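Endoglucanase (Acetivibrio cellulolyticus, PDB 5NRM) supplies, through this type I cohesin domain of a scaffoldin, a docking site for the dockerin of a cellulosomal enzyme, the whole protein being probably a cellulose-degrading endoglucanase. Local coordinates at residues I56-P60 and G61-G65; N67-S70 and D71-K75. One frame throughout, in Å; residues are numbered along the deposited sequence.

Interaction 1: residues I56-P60 and G61-G65; sequences IVTNP and GVNFG
The carbonyl oxygen of N59 is gripped by two backbone N-H groups of the short helix 60-63 that follows it. N63 N reaches N59 O at 2.9 Å, 18° from the carbonyl plane, while V62 N comes to it at 3.0 Å from above that plane. One residue further, F64 N bonds to P60 O at 3.2 Å, and there the chain leaves helical geometry. N59 occupies the N-cap position but makes no capping bond with its side chain. Instead, in one of its two conformers, the N59 amide passes obliquely beside V62, N59 ND2 being 3.4 Å from V62 CG2, and waters link it to N63 OD1 and G61 N. The N63 side chain turns back to T58, its CG anti to the carbonyl carbon (chi1 -71°), which carries ND2 there. The two bonds it makes, to T58 O and T58 OG1, are both bent and weak; the stronger partners are Y81 N for N63 OD1 and G86 O for T58 OG1. On the apolar side V57 CG1 sits 3.9 Å from F64 CB, the two side chains crossing at about a right angle. The turn thus leads from strand 46-53 into strand 64-70: V57 and N63 pack on F78 of strand 73-79, and the F64 ring meets F94 of strand 92-101 edge-to-face.

Interaction 2: residues N67-S70 and D71-K75; sequences NKES and DGKLK
K68 and L74 make the close apolar contact of this hairpin: L74 CD2 lies 3.7 Å from K68 CA and touches K68 CB as well. They form a non-hydrogen-bonded antiparallel pair, and both also pack on Y41 and Y48, which leaves L74 buried. Next to them N67 and K75 are a hydrogen-bonded pair, with K75 N on N67 O and N67 N on K75 O, both bonds nearly straight. The looser rim of the L74 face lies by the exposed D71. In one of its two conformers the K68 chain is fully extended (CG anti to the backbone N, chi1 180°) and slants away from the strand towards the turn, where K68 NZ meets D71 OD1 at 2.8 Å in a salt bridge. The other charges lie on the opposite face, towards the dockerin chain. There the E69 and K73 chains run alongside each other; K73 NZ bridges to E69 OE2 at 3.0 Å, from 44° above the carboxylate plane. In one of two K75 conformers, E69 OE1 rests 3.2 Å from K75 CD, while K75 NZ, 4.3 Å from E69 OE1, is short of a salt bridge but linked through a water, and also bonds to T38 OG1. The K73 amine, with K75 nearby, would probably favour the ionised form of E69. N67 ND2 bonds to L60 O of the dockerin chain, which also packs on E69 and K75. At the closed end K73 O accepts from E69 N at 2.8 Å and, weakly, from S70 N at 3.4 Å. K73 is thus opposed by two residues, E69 and S70, a classic beta bulge, leading into a type II turn closed by K73 N to S70 O at 3.0 Å, with G72 at a positive phi (88°): a bulged antiparallel hairpin at the dockerin-binding surface of the cohesin.

Overall arrangement
Interactions 1 and 2 follow one another along the chain, their centres about 19 Å apart, and make no direct touch beyond adjoining in sequence. Strand 64-70 connects them: interaction 1 forms the helical turn that starts it, interaction 2 the turn that ends it and starts strand 73-79. That second strand runs back towards the first contact, where its F78 receives V57, T58 and N63. Both contacts also border the bound dockerin chain. At interaction 1 this involves a weak bond from R56 of the dockerin chain to F64 O; at interaction 2 the hairpin's N67, E69 and K75 meet its residues 60-62.

Interaction 1: residues I56-P60 and G61-G65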
loop_
_atom_site.group_PDB
_atom_site.type_symbol
_atom_site.label_atom_id
_atom_site.label_comp_id
_atom_site.label_asym_id
_atom_site.label_seq_id
_atom_site.Cartn_x
_atom_site.Cartn_y
_atom_site.Cartn_z
ATOM N N ILE A 56 -11.365 -7.367 -3.224
ATOM C CA ILE A 56 -11.582 -7.413 -1.791
ATOM C C ILE A 56 -11.562 -6.021 -1.152
ATOM O O ILE A 56 -11.867 -5.902 0.050
ATOM C CB ILE A 56 -10.522 -8.309 -1.090
ATOM C CG1 ILE A 56 -9.156 -7.613 -0.953
ATOM C CG2 ILE A 56 -10.519 -9.698 -1.786
ATOM C CD1 ILE A 56 -8.051 -8.473 -0.352
ATOM N N VAL A 57 -11.160 -4.987 -1.898
ATOM C CA VAL A 57 -10.990 -3.681 -1.366
ATOM C C VAL A 57 -12.314 -2.934 -1.193
ATOM O O VAL A 57 -13.128 -2.816 -2.102
ATOM C CB VAL A 57 -9.969 -2.876 -2.234
ATOM C CG1 VAL A 57 -9.803 -1.397 -1.783
ATOM C CG2 VAL A 57 -8.615 -3.563 -2.269
ATOM N N THR A 58 -12.542 -2.383 0.015
ATOM C CA THR A 58 -13.689 -1.555 0.296
ATOM C C THR A 58 -13.516 -0.150 -0.289
ATOM O O THR A 58 -12.438 0.380 -0.314
ATOM C CB THR A 58 -13.937 -1.457 1.799
ATOM O OG1 THR A 58 -12.704 -1.055 2.418
ATOM C CG2 THR A 58 -14.379 -2.857 2.350
ATOM N N ASN A 59 -14.621 0.373 -0.800
ATOM C CA ASN A 59 -14.732 1.767 -1.274
ATOM C C ASN A 59 -13.426 2.286 -1.866
ATOM O O ASN A 59 -12.878 3.297 -1.378
ATOM C CB ASN A 59 -15.174 2.621 -0.104
ATOM C CG ASN A 59 -15.820 3.932 -0.515
ATOM O OD1 ASN A 59 -16.280 4.060 -1.628
ATOM N ND2 ASN A 59 -15.883 4.895 0.412
ATOM N N PRO A 60 -12.931 1.630 -2.926
ATOM C CA PRO A 60 -11.571 1.954 -3.405
ATOM C C PRO A 60 -11.377 3.369 -3.927
ATOM O O PRO A 60 -10.241 3.879 -3.887
ATOM C CB PRO A 60 -11.325 0.960 -4.514
ATOM C CG PRO A 60 -12.652 0.403 -4.836
ATOM C CD PRO A 60 -13.531 0.491 -3.662
ATOM N N GLY A 61 -12.453 3.998 -4.394
ATOM C CA GLY A 61 -12.345 5.386 -4.819
ATOM C C GLY A 61 -11.930 6.315 -3.709
ATOM O O GLY A 61 -11.427 7.393 -3.960
ATOM N N VAL A 62 -12.261 5.980 -2.466
ATOM C CA VAL A 62 -11.802 6.701 -1.285
ATOM C C VAL A 62 -10.575 6.092 -0.618
ATOM O O VAL A 62 -9.669 6.810 -0.218
ATOM C CB VAL A 62 -12.950 6.798 -0.308
ATOM C CG1 VAL A 62 -12.538 7.426 1.026
ATOM C CG2 VAL A 62 -14.129 7.521 -0.923
ATOM N N ASN A 63 -10.578 4.775 -0.483
ATOM C CA ASN A 63 -9.683 4.112 0.474
ATOM C C ASN A 63 -8.383 3.679 -0.087
ATOM O O ASN A 63 -7.473 3.357 0.675
ATOM C CB ASN A 63 -10.373 2.853 0.989
ATOM C CG ASN A 63 -11.558 3.142 1.920
ATOM O OD1 ASN A 63 -11.761 4.278 2.383
ATOM N ND2 ASN A 63 -12.257 2.100 2.267
ATOM N N PHE A 64 -8.249 3.608 -1.400
ATOM C CA PHE A 64 -7.121 2.927 -2.019
ATOM C C PHE A 64 -6.362 3.773 -2.977
ATOM O O PHE A 64 -6.979 4.439 -3.862
ATOM C CB PHE A 64 -7.692 1.700 -2.754
ATOM C CG PHE A 64 -6.654 0.807 -3.412
ATOM C CD1 PHE A 64 -6.146 -0.339 -2.771
ATOM C CD2 PHE A 64 -6.268 1.051 -4.751
ATOM C CE1 PHE A 64 -5.242 -1.155 -3.411
ATOM C CE2 PHE A 64 -5.330 0.213 -5.365
ATOM C CZ PHE A 64 -4.838 -0.857 -4.692
ATOM N N GLY A 65 -5.064 3.672 -2.962
ATOM C CA GLY A 65 -4.256 4.312 -3.970
ATOM C C GLY A 65 -3.029 3.501 -4.351
ATOM O O GLY A 65 -2.428 2.810 -3.519
HETATM O O HOH W 1 -14.416 4.832 2.816
HETATM O O HOH W 2 -15.197 3.457 -4.543
#

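Interaction 2: residues N67-S70 and D71-K75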
loop_
_atom_site.group_PDB
_atom_site.type_symbol
_atom_site.label_atom_id
_atom_site.label_comp_id
_atom_site.label_asym_id
_atom_site.label_seq_id
_atom_site.Cartn_x
_atom_site.Cartn_y
_atom_site.Cartn_z
ATOM N N ASN A 67 0.621 4.457 -6.768
ATOM C CA ASN A 67 1.342 5.468 -7.534
ATOM C C ASN A 67 2.678 4.920 -7.999
ATOM O O ASN A 67 3.373 4.222 -7.260
ATOM C CB ASN A 67 1.551 6.704 -6.673
ATOM C CG ASN A 67 2.302 7.799 -7.390
ATOM O OD1 ASN A 67 1.870 8.240 -8.446
ATOM N ND2 ASN A 67 3.398 8.228 -6.841
ATOM N N LYS A 68 3.031 5.201 -9.251
ATOM C CA LYS A 68 4.378 4.901 -9.726
ATOM C C LYS A 68 5.308 5.976 -9.228
ATOM O O LYS A 68 5.260 7.135 -9.700
ATOM C CB LYS A 68 4.404 4.830 -11.258
ATOM C CG LYS A 68 5.817 4.525 -11.774
ATOM C CD LYS A 68 5.882 4.523 -13.299
ATOM C CE LYS A 68 7.291 4.505 -13.802
ATOM N NZ LYS A 68 7.267 5.098 -15.178
ATOM N N GLU A 69 6.177 5.631 -8.294
ATOM C CA GLU A 69 7.104 6.632 -7.734
ATOM C C GLU A 69 8.244 6.911 -8.751
ATOM O O GLU A 69 8.691 8.060 -8.968
ATOM C CB GLU A 69 7.677 6.185 -6.388
ATOM C CG GLU A 69 8.760 7.110 -5.860
ATOM C CD GLU A 69 9.252 6.661 -4.502
ATOM O OE1 GLU A 69 8.416 6.167 -3.769
ATOM O OE2 GLU A 69 10.474 6.780 -4.231
ATOM N N SER A 70 8.709 5.859 -9.376
ATOM C CA SER A 70 9.834 5.933 -10.364
ATOM C C SER A 70 9.776 4.640 -11.195
ATOM O O SER A 70 9.037 3.734 -10.890
ATOM C CB SER A 70 11.203 6.097 -9.698
ATOM O OG SER A 70 11.454 5.072 -8.768
ATOM N N ASP A 71 10.613 4.560 -12.216
ATOM C CA ASP A 71 10.578 3.405 -13.114
ATOM C C ASP A 71 10.936 2.222 -12.261
ATOM O O ASP A 71 11.995 2.225 -11.582
ATOM C CB ASP A 71 11.610 3.553 -14.244
ATOM C CG ASP A 71 11.231 4.604 -15.279
ATOM O OD1 ASP A 71 10.025 4.930 -15.377
ATOM O OD2 ASP A 71 12.156 5.027 -16.064
ATOM N N GLY A 72 10.067 1.209 -12.268
ATOM C CA GLY A 72 10.311 -0.013 -11.530
ATOM C C GLY A 72 9.822 -0.003 -10.056
ATOM O O GLY A 72 10.145 -0.956 -9.355
ATOM N N LYS A 73 9.177 1.072 -9.602
ATOM C CA LYS A 73 8.857 1.243 -8.168
ATOM C C LYS A 73 7.455 1.840 -7.989
ATOM O O LYS A 73 7.217 3.019 -8.371
ATOM C CB LYS A 73 9.883 2.112 -7.466
ATOM C CG LYS A 73 9.656 2.160 -5.941
ATOM C CD LYS A 73 10.628 3.129 -5.281
ATOM C CE LYS A 73 10.438 3.137 -3.772
ATOM N NZ LYS A 73 11.333 4.146 -3.128
ATOM N N LEU A 74 6.567 1.047 -7.398
ATOM C CA LEU A 74 5.206 1.414 -7.062
ATOM C C LEU A 74 5.047 1.511 -5.541
ATOM O O LEU A 74 5.648 0.721 -4.807
ATOM C CB LEU A 74 4.206 0.392 -7.599
ATOM C CG LEU A 74 4.329 -0.018 -9.062
ATOM C CD1 LEU A 74 3.351 -1.103 -9.426
ATOM C CD2 LEU A 74 4.216 1.207 -10.000
ATOM N N LYS A 75 4.171 2.441 -5.136
ATOM C CA LYS A 75 3.764 2.578 -3.732
ATOM C C LYS A 75 2.280 2.276 -3.668
ATOM O O LYS A 75 1.515 2.790 -4.520
ATOM C CB LYS A 75 4.058 4.005 -3.243
ATOM C CG LYS A 75 5.456 4.515 -3.537
ATOM C CD LYS A 75 6.556 3.741 -2.842
ATOM C CE LYS A 75 6.416 3.758 -1.337
ATOM N NZ LYS A 75 7.650 3.496 -0.552
HETATM O O HOH W 3 8.431 6.346 -1.157
#